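Long-range contact in cell death abnormality protein 2 (Caenorhabditis elegans, PDB 3QWX), which acts as a CRK-family SH2-SH3 signalling adaptor required for engulfment of cell corpses and for cell migration, binding ced-5 in a ternary complex with ced-12: residues H25-L39 with L51-H64. Residues are numbered along the deposited sequence; the frame is centred on the assembly and turned at random.
Sequences HKLLGEPQVSIGTFL and LTVREADEGNAVCH
Leu28, near the end of helix 21-29, presses onto the sheet between Thr52 and Val62. Its CD1 is wedged against Thr52, 3.1 Å from O and a tight 3.5 Å from CG2, while Val62 CG2 lies 3.5 Å from Gly29 CA and 4.2 Å from Leu28 CB. One turn back, a chi1 of -154° turns the His25 imidazole away from its backbone N and over Val62, whose CB stands 3.8 Å from the ring centroid, a CH-pi contact over the face. On the opposite side of the sheet, Phe38 CB packs on Val53 CG2 and its CD2 on Leu51 CD1, while Phe6 and Phe14 meet that ring edge-to-face.

Strands 37-42 and 49-54 run antiparallel, with Leu39 and Thr52 a hydrogen-bonded pair; toward the loop, Arg54 N bonds to Thr37 O and Gly36 N to Arg54 O.

Arg54 forms the polar edge. Bent at chi2 (63°), it lays its guanidinium against the 30-33 turn, Val33 O over one face but too poorly angled to bond. In the guanidinium plane, NH1 donates to Leu28 O (2.8 Å) and almost straight to Glu30 O (2.7 Å), reaching the latter from above its carbonyl plane, on the face opposite Val33 N. NE to Ala56 O and a salt bridge to Asp57 OD1, its NH2 hydrogen bond weak, engage the remaining nitrogens and fix the plane. Arg54 thus ties the last turn of helix 21-29 and the following turn to strand 49-54. This is a helix packed on the central SH2 sheet, beside the probable phosphotyrosine pocket: Arg41, of the FLVR-type motif, bonds Thr52 OG1, and a sulfate lies about 5 Å from the His64 side chain.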
loop_
_atom_site.group_PDB
_atom_site.type_symbol
_atom_site.label_atom_id
_atom_site.label_comp_id
_atom_site.label_asym_id
_atom_site.label_seq_id
_atom_site.Cartn_x
_atom_site.Cartn_y
_atom_site.Cartn_z
ATOM N N HIS A 25 8.585 1.661 8.904
ATOM C CA HIS A 25 10.039 1.657 9.028
ATOM C C HIS A 25 10.514 0.296 9.537
ATOM O O HIS A 25 11.489 -0.278 9.040
ATOM C CB HIS A 25 10.479 2.756 10.002
ATOM C CG HIS A 25 11.868 3.258 9.762
ATOM N ND1 HIS A 25 12.988 2.472 9.929
ATOM C CD2 HIS A 25 12.318 4.472 9.372
ATOM C CE1 HIS A 25 14.064 3.178 9.652
ATOM N NE2 HIS A 25 13.684 4.395 9.302
ATOM N N LYS A 26 9.828 -0.203 10.554
ATOM C CA LYS A 26 10.123 -1.519 11.095
ATOM C C LYS A 26 9.942 -2.610 10.036
ATOM O O LYS A 26 10.836 -3.420 9.828
ATOM C CB LYS A 26 9.232 -1.808 12.306
ATOM C CG LYS A 26 9.494 -3.158 12.961
ATOM C CD LYS A 26 8.287 -3.617 13.777
ATOM C CE LYS A 26 8.457 -5.048 14.277
ATOM N NZ LYS A 26 7.431 -5.418 15.308
ATOM N N LEU A 27 8.787 -2.637 9.371
ATOM C CA LEU A 27 8.521 -3.676 8.374
ATOM C C LEU A 27 9.536 -3.648 7.223
ATOM O O LEU A 27 10.091 -4.681 6.847
ATOM C CB LEU A 27 7.089 -3.560 7.835
ATOM C CG LEU A 27 5.969 -3.809 8.849
ATOM C CD1 LEU A 27 4.592 -3.689 8.191
ATOM C CD2 LEU A 27 6.130 -5.173 9.529
ATOM N N LEU A 28 9.780 -2.466 6.665
ATOM C CA LEU A 28 10.690 -2.345 5.531
ATOM C C LEU A 28 12.160 -2.470 5.941
ATOM O O LEU A 28 13.025 -2.736 5.099
ATOM C CB LEU A 28 10.419 -1.055 4.741
ATOM C CG LEU A 28 9.204 -1.145 3.800
ATOM C CD1 LEU A 28 8.843 0.206 3.237
ATOM C CD2 LEU A 28 9.450 -2.121 2.647
ATOM N N GLY A 29 12.430 -2.312 7.236
ATOM C CA GLY A 29 13.775 -2.452 7.761
ATOM C C GLY A 29 14.187 -3.873 8.132
ATOM O O GLY A 29 15.355 -4.118 8.458
ATOM N N GLU A 30 13.239 -4.809 8.083
ATOM C CA GLU A 30 13.524 -6.202 8.427
ATOM C C GLU A 30 14.600 -6.790 7.497
ATOM O O GLU A 30 14.688 -6.418 6.325
ATOM C CB GLU A 30 12.225 -7.034 8.456
ATOM C CG GLU A 30 11.299 -6.614 9.606
ATOM C CD GLU A 30 10.075 -7.496 9.772
ATOM O OE1 GLU A 30 9.672 -8.183 8.811
ATOM O OE2 GLU A 30 9.507 -7.491 10.882
ATOM N N PRO A 31 15.450 -7.686 8.031
ATOM C CA PRO A 31 16.657 -8.143 7.313
ATOM C C PRO A 31 16.371 -8.801 5.972
ATOM O O PRO A 31 17.182 -8.672 5.056
ATOM C CB PRO A 31 17.281 -9.164 8.276
ATOM C CG PRO A 31 16.768 -8.779 9.618
ATOM C CD PRO A 31 15.379 -8.228 9.397
ATOM N N GLN A 32 15.246 -9.500 5.852
ATOM C CA GLN A 32 14.948 -10.244 4.620
ATOM C C GLN A 32 14.325 -9.384 3.499
ATOM O O GLN A 32 14.112 -9.852 2.378
ATOM C CB GLN A 32 14.044 -11.443 4.935
ATOM C CG GLN A 32 12.565 -11.106 5.124
ATOM C CD GLN A 32 12.265 -10.329 6.402
ATOM O OE1 GLN A 32 13.098 -10.228 7.293
ATOM N NE2 GLN A 32 11.065 -9.769 6.481
ATOM N N VAL A 33 14.012 -8.133 3.814
ATOM C CA VAL A 33 13.423 -7.217 2.832
ATOM C C VAL A 33 14.483 -6.719 1.847
ATOM O O VAL A 33 15.514 -6.179 2.254
ATOM C CB VAL A 33 12.747 -6.007 3.523
ATOM C CG1 VAL A 33 12.267 -4.985 2.483
ATOM C CG2 VAL A 33 11.603 -6.473 4.400
ATOM N N SER A 34 14.226 -6.898 0.551
ATOM C CA SER A 34 15.215 -6.544 -0.469
ATOM C C SER A 34 15.194 -5.055 -0.789
ATOM O O SER A 34 14.166 -4.390 -0.659
ATOM C CB SER A 34 15.000 -7.364 -1.739
ATOM O OG SER A 34 13.674 -7.224 -2.211
ATOM N N ILE A 35 16.340 -4.523 -1.184
ATOM C CA ILE A 35 16.402 -3.120 -1.555
ATOM C C ILE A 35 15.449 -2.866 -2.722
ATOM O O ILE A 35 15.336 -3.683 -3.627
ATOM C CB ILE A 35 17.849 -2.695 -1.875
ATOM C CG1 ILE A 35 18.686 -2.688 -0.587
ATOM C CG2 ILE A 35 17.869 -1.313 -2.512
ATOM C CD1 ILE A 35 20.209 -2.553 -0.840
ATOM N N GLY A 36 14.735 -1.749 -2.689
ATOM C CA GLY A 36 13.789 -1.433 -3.747
ATOM C C GLY A 36 12.351 -1.759 -3.359
ATOM O O GLY A 36 11.397 -1.412 -4.084
ATOM N N THR A 37 12.189 -2.438 -2.225
ATOM C CA THR A 37 10.842 -2.734 -1.720
ATOM C C THR A 37 10.245 -1.455 -1.130
ATOM O O THR A 37 10.931 -0.705 -0.435
ATOM C CB THR A 37 10.866 -3.872 -0.669
ATOM O OG1 THR A 37 11.635 -4.962 -1.177
ATOM C CG2 THR A 37 9.472 -4.371 -0.354
ATOM N N PHE A 38 8.974 -1.200 -1.417
ATOM C CA PHE A 38 8.343 0.051 -1.002
ATOM C C PHE A 38 6.859 -0.121 -0.686
ATOM O O PHE A 38 6.222 -1.107 -1.084
ATOM C CB PHE A 38 8.499 1.108 -2.110
ATOM C CG PHE A 38 7.673 0.819 -3.327
ATOM C CD1 PHE A 38 8.133 -0.051 -4.305
ATOM C CD2 PHE A 38 6.422 1.385 -3.477
ATOM C CE1 PHE A 38 7.370 -0.338 -5.421
ATOM C CE2 PHE A 38 5.642 1.098 -4.598
ATOM C CZ PHE A 38 6.120 0.229 -5.566
ATOM N N LEU A 39 6.305 0.850 0.027
ATOM C CA LEU A 39 4.867 0.922 0.189
ATOM C C LEU A 39 4.439 2.370 0.283
ATOM O O LEU A 39 5.261 3.266 0.510
ATOM C CB LEU A 39 4.413 0.144 1.423
ATOM C CG LEU A 39 5.017 0.505 2.786
ATOM C CD1 LEU A 39 4.365 1.755 3.380
ATOM C CD2 LEU A 39 4.837 -0.682 3.729
ATOM N N LEU A 51 5.671 7.822 0.922
ATOM C CA LEU A 51 6.276 6.685 0.268
ATOM C C LEU A 51 7.427 6.238 1.158
ATOM O O LEU A 51 8.331 7.025 1.435
ATOM C CB LEU A 51 6.807 7.113 -1.108
ATOM C CG LEU A 51 7.573 6.107 -1.961
ATOM C CD1 LEU A 51 6.683 4.950 -2.420
ATOM C CD2 LEU A 51 8.182 6.817 -3.155
ATOM N N THR A 52 7.395 4.984 1.595
ATOM C CA THR A 52 8.460 4.400 2.427
ATOM C C THR A 52 9.188 3.285 1.657
ATOM O O THR A 52 8.546 2.384 1.114
ATOM C CB THR A 52 7.899 3.843 3.786
ATOM O OG1 THR A 52 7.186 4.878 4.471
ATOM C CG2 THR A 52 9.028 3.345 4.689
ATOM N N VAL A 53 10.521 3.365 1.614
ATOM C CA VAL A 53 11.349 2.514 0.755
ATOM C C VAL A 53 12.587 1.965 1.486
ATOM O O VAL A 53 13.260 2.686 2.213
ATOM C CB VAL A 53 11.850 3.287 -0.506
ATOM C CG1 VAL A 53 12.325 2.324 -1.587
ATOM C CG2 VAL A 53 10.769 4.186 -1.061
ATOM N N ARG A 54 12.877 0.685 1.283
ATOM C CA ARG A 54 14.145 0.098 1.723
ATOM C C ARG A 54 15.172 0.408 0.636
ATOM O O ARG A 54 15.056 -0.082 -0.492
ATOM C CB ARG A 54 13.992 -1.416 1.876
ATOM C CG ARG A 54 15.274 -2.174 2.205
ATOM C CD ARG A 54 15.875 -1.776 3.542
ATOM N NE ARG A 54 16.922 -2.719 3.939
ATOM C CZ ARG A 54 16.692 -3.842 4.626
ATOM N NH1 ARG A 54 15.455 -4.145 5.001
ATOM N NH2 ARG A 54 17.696 -4.655 4.950
ATOM N N GLU A 55 16.151 1.245 0.964
ATOM C CA GLU A 55 17.081 1.759 -0.046
ATOM C C GLU A 55 18.518 1.315 0.190
ATOM O O GLU A 55 19.380 1.475 -0.674
ATOM C CB GLU A 55 16.994 3.290 -0.126
ATOM C CG GLU A 55 15.645 3.768 -0.664
ATOM C CD GLU A 55 15.644 5.216 -1.077
ATOM O OE1 GLU A 55 16.469 5.610 -1.935
ATOM O OE2 GLU A 55 14.806 5.965 -0.550
ATOM N N ALA A 56 18.777 0.753 1.361
ATOM C CA ALA A 56 20.116 0.279 1.686
ATOM C C ALA A 56 20.038 -0.842 2.713
ATOM O O ALA A 56 19.045 -0.976 3.418
ATOM C CB ALA A 56 20.976 1.433 2.207
ATOM N N ASP A 57 21.091 -1.643 2.799
ATOM C CA ASP A 57 21.159 -2.681 3.816
ATOM C C ASP A 57 21.718 -2.129 5.128
ATOM O O ASP A 57 21.144 -2.348 6.195
ATOM C CB ASP A 57 21.948 -3.887 3.306
ATOM C CG ASP A 57 21.100 -4.806 2.434
ATOM O OD1 ASP A 57 19.850 -4.726 2.522
ATOM O OD2 ASP A 57 21.672 -5.607 1.662
ATOM N N GLU A 58 22.820 -1.391 5.034
ATOM C CA GLU A 58 23.421 -0.723 6.187
ATOM C C GLU A 58 22.820 0.669 6.288
ATOM O O GLU A 58 22.975 1.467 5.353
ATOM C CB GLU A 58 24.935 -0.576 5.984
ATOM C CG GLU A 58 25.583 -1.710 5.199
ATOM C CD GLU A 58 26.990 -1.373 4.727
ATOM O OE1 GLU A 58 27.526 -0.325 5.150
ATOM O OE2 GLU A 58 27.557 -2.155 3.930
ATOM N N GLY A 59 22.152 0.962 7.408
ATOM C CA GLY A 59 21.483 2.246 7.603
ATOM C C GLY A 59 22.381 3.336 7.080
ATOM O O GLY A 59 23.600 3.210 7.229
ATOM N N ASN A 60 21.850 4.399 6.474
ATOM C CA ASN A 60 20.428 4.762 6.385
ATOM C C ASN A 60 19.556 3.809 5.545
ATOM O O ASN A 60 19.384 4.007 4.342
ATOM C CB ASN A 60 20.381 6.180 5.798
ATOM C CG ASN A 60 18.971 6.700 5.587
ATOM O OD1 ASN A 60 18.001 6.162 6.119
ATOM N ND2 ASN A 60 18.860 7.763 4.807
ATOM N N ALA A 61 19.001 2.778 6.177
ATOM C CA ALA A 61 18.358 1.696 5.428
ATOM C C ALA A 61 16.994 2.047 4.838
ATOM O O ALA A 61 16.730 1.777 3.663
ATOM C CB ALA A 61 18.258 0.432 6.291
ATOM N N VAL A 62 16.119 2.608 5.663
ATOM C CA VAL A 62 14.762 2.891 5.236
ATOM C C VAL A 62 14.527 4.400 5.141
ATOM O O VAL A 62 14.813 5.127 6.087
ATOM C CB VAL A 62 13.731 2.208 6.177
ATOM C CG1 VAL A 62 12.319 2.544 5.759
ATOM C CG2 VAL A 62 13.923 0.691 6.160
ATOM N N CYS A 63 14.016 4.859 3.996
ATOM C CA CYS A 63 13.711 6.280 3.779
ATOM C C CYS A 63 12.217 6.533 3.542
ATOM O O CYS A 63 11.510 5.690 2.998
ATOM C CB CYS A 63 14.508 6.847 2.587
ATOM S SG CYS A 63 16.271 6.442 2.554
ATOM N N HIS A 64 11.762 7.710 3.950
ATOM C CA HIS A 64 10.380 8.134 3.785
ATOM C C HIS A 64 10.310 9.424 2.966
ATOM O O HIS A 64 11.135 10.321 3.142
ATOM C CB HIS A 64 9.755 8.393 5.158
ATOM C CG HIS A 64 9.824 7.221 6.086
ATOM N ND1 HIS A 64 10.941 6.937 6.845
ATOM C CD2 HIS A 64 8.913 6.266 6.385
ATOM C CE1 HIS A 64 10.712 5.857 7.572
ATOM N NE2 HIS A 64 9.489 5.434 7.314
#